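Local coordinates for 33-36 kDa outer membrane protein (Acinetobacter baumannii, PDB 6GIE) that forms a beta-barrel in the outer membrane and, as a porin, probably lets small solutes pass across that membrane, at residues 199-202 with 203-206. Residues are numbered along the deposited sequence; the frame is centred on the assembly and turned at random.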
ATOM      1  N   GLY A 199       1.711  -7.098 -13.354  1.00 19.36           N
ATOM      2  CA  GLY A 199       2.221  -7.899 -14.441  1.00 22.35           C
ATOM      3  C   GLY A 199       3.460  -7.314 -15.105  1.00 26.64           C
ATOM      4  O   GLY A 199       3.675  -6.085 -15.157  1.00 25.05           O
ATOM      5  N   ASN A 200       4.286  -8.230 -15.590  1.00 30.51           N
ATOM      6  CA  ASN A 200       5.419  -7.923 -16.450  1.00 34.66           C
ATOM      7  C   ASN A 200       4.911  -7.655 -17.818  1.00 39.71           C
ATOM      8  O   ASN A 200       3.990  -8.333 -18.230  1.00 33.86           O
ATOM      9  CB  ASN A 200       6.360  -9.109 -16.476  1.00 33.59           C
ATOM     10  CG  ASN A 200       7.052  -9.291 -15.132  1.00 35.07           C
ATOM     11  OD1 ASN A 200       7.230  -8.330 -14.383  1.00 35.59           O
ATOM     12  ND2 ASN A 200       7.432 -10.504 -14.824  1.00 43.97           N
ATOM     13  N   ILE A 201       5.461  -6.668 -18.528  1.00 36.74           N
ATOM     14  CA  ILE A 201       5.074  -6.542 -19.931  1.00 52.94           C
ATOM     15  C   ILE A 201       5.986  -7.447 -20.793  1.00 52.05           C
ATOM     16  O   ILE A 201       7.204  -7.344 -20.754  1.00 44.82           O
ATOM     17  CB  ILE A 201       4.946  -5.081 -20.440  1.00 49.63           C
ATOM     18  CG1 ILE A 201       6.297  -4.494 -20.819  1.00 62.73           C
ATOM     19  CG2 ILE A 201       4.231  -4.186 -19.425  1.00 39.60           C
ATOM     20  CD1 ILE A 201       6.155  -3.316 -21.744  1.00 59.51           C
ATOM     21  N   ASP A 202       5.360  -8.369 -21.518  1.00 60.47           N
ATOM     22  CA  ASP A 202       6.066  -9.451 -22.214  1.00 69.94           C
ATOM     23  C   ASP A 202       7.131  -8.905 -23.163  1.00 69.20           C
ATOM     24  O   ASP A 202       6.903  -7.933 -23.877  1.00 61.93           O
ATOM     25  CB  ASP A 202       5.067 -10.311 -23.006  1.00 67.90           C
ATOM     26  CG  ASP A 202       4.101 -11.087 -22.101  1.00 83.90           C
ATOM     27  OD1 ASP A 202       3.776 -10.586 -20.995  1.00 77.76           O
ATOM     28  OD2 ASP A 202       3.656 -12.196 -22.501  1.00 85.13           O
ATOM     29  N   GLY A 203       8.295  -9.536 -23.164  1.00 71.95           N
ATOM     30  CA  GLY A 203       9.405  -9.075 -23.976  1.00 64.57           C
ATOM     31  C   GLY A 203      10.177  -7.862 -23.444  1.00 71.54           C
ATOM     32  O   GLY A 203      10.960  -7.276 -24.192  1.00 63.21           O
ATOM     33  N   THR A 204       9.985  -7.454 -22.184  1.00 60.03           N
ATOM     34  CA  THR A 204      10.842  -6.400 -21.610  1.00 56.06           C
ATOM     35  C   THR A 204      11.066  -6.543 -20.094  1.00 59.16           C
ATOM     36  O   THR A 204      10.564  -7.487 -19.442  1.00 48.34           O
ATOM     37  CB  THR A 204      10.334  -4.956 -21.894  1.00 59.52           C
ATOM     38  OG1 THR A 204       9.286  -4.610 -20.983  1.00 61.24           O
ATOM     39  CG2 THR A 204       9.842  -4.776 -23.316  1.00 68.34           C
ATOM     40  N   ASN A 205      11.840  -5.592 -19.559  1.00 46.25           N
ATOM     41  CA  ASN A 205      12.079  -5.464 -18.125  1.00 49.24           C
ATOM     42  C   ASN A 205      11.125  -4.444 -17.489  1.00 37.77           C
ATOM     43  O   ASN A 205      11.400  -3.942 -16.417  1.00 38.07           O
ATOM     44  CB  ASN A 205      13.552  -5.042 -17.875  1.00 53.35           C
ATOM     45  CG  ASN A 205      14.488  -6.223 -17.850  1.00 63.18           C
ATOM     46  OD1 ASN A 205      15.488  -6.265 -18.562  1.00 88.12           O
ATOM     47  ND2 ASN A 205      14.152  -7.208 -17.041  1.00 65.75           N
ATOM     48  N   MET A 206      10.039  -4.090 -18.168  1.00 30.23           N
ATOM     49  CA  MET A 206       9.087  -3.148 -17.599  1.00 25.62           C
ATOM     50  C   MET A 206       7.932  -3.926 -16.975  1.00 22.64           C
ATOM     51  O   MET A 206       7.768  -5.135 -17.205  1.00 28.59           O
ATOM     52  CB  MET A 206       8.617  -2.163 -18.671  1.00 24.35           C
ATOM     53  CG  MET A 206       9.797  -1.461 -19.406  1.00 28.29           C
ATOM     54  SD  MET A 206       9.167  -0.494 -20.791  1.00 37.42           S
ATOM     55  CE  MET A 206       9.040   1.032 -19.935  1.00 29.81           C
TER
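Ile201, Thr204 and Met206 meet across a tight local hairpin loop that joins strands 190-200 and 207-216, neighbouring antiparallel strands of the porin beta-barrel. A type II beta turn spanning Ile201 to Thr204 reverses the chain, and an ST turn begins on its last residue, Thr204, so the loop is braced mainly by the backbone and one hydroxyl. The turn is closed by Thr204 N, which gives its hydrogen to Ile201 O at 3.1 Å; the donor is tilted 17° from the carbonyl plane. At its corner Gly203 has a positive phi, the left-handed conformation expected at the third position of a type II turn. Next in from the turn, Ile201 N bonds to Met206 O at 3.1 Å. The N-H...O angle of 166° is nearly straight, although the amide approaches from well above the carbonyl plane. Farther in, Gly199 pairs with Ile208 through backbone bonds.

Thr204 OG1 links the two halves of the loop. Its chi1 of 80° places the hydroxyl between its own backbone N and carbonyl carbon, where it accepts from Met206 N at 3.0 Å and gives a weak, long bond back to Ile201 O. That carbonyl thus receives both the amide and the hydroxyl of the same threonine. On the surface, the isoleucine and methionine side chains set off side by side, but the methionine meets Ile201 through CB and the rest of it leads off, while Asp202 projects outward from the turn. Met206 also touches Val230 in the loop between strands 220-229 and 234-242, and Asn200 rests on Pro62. The apolar contact of the hairpin is made by the ethyl branch of Ile201, whose CG1 lies 3.9 Å from Met206 CB. Separately, Ile201 CG1 comes within 3.0 Å of Thr204 OG1, a close carbon-to-oxygen approach and not a hydrogen bond.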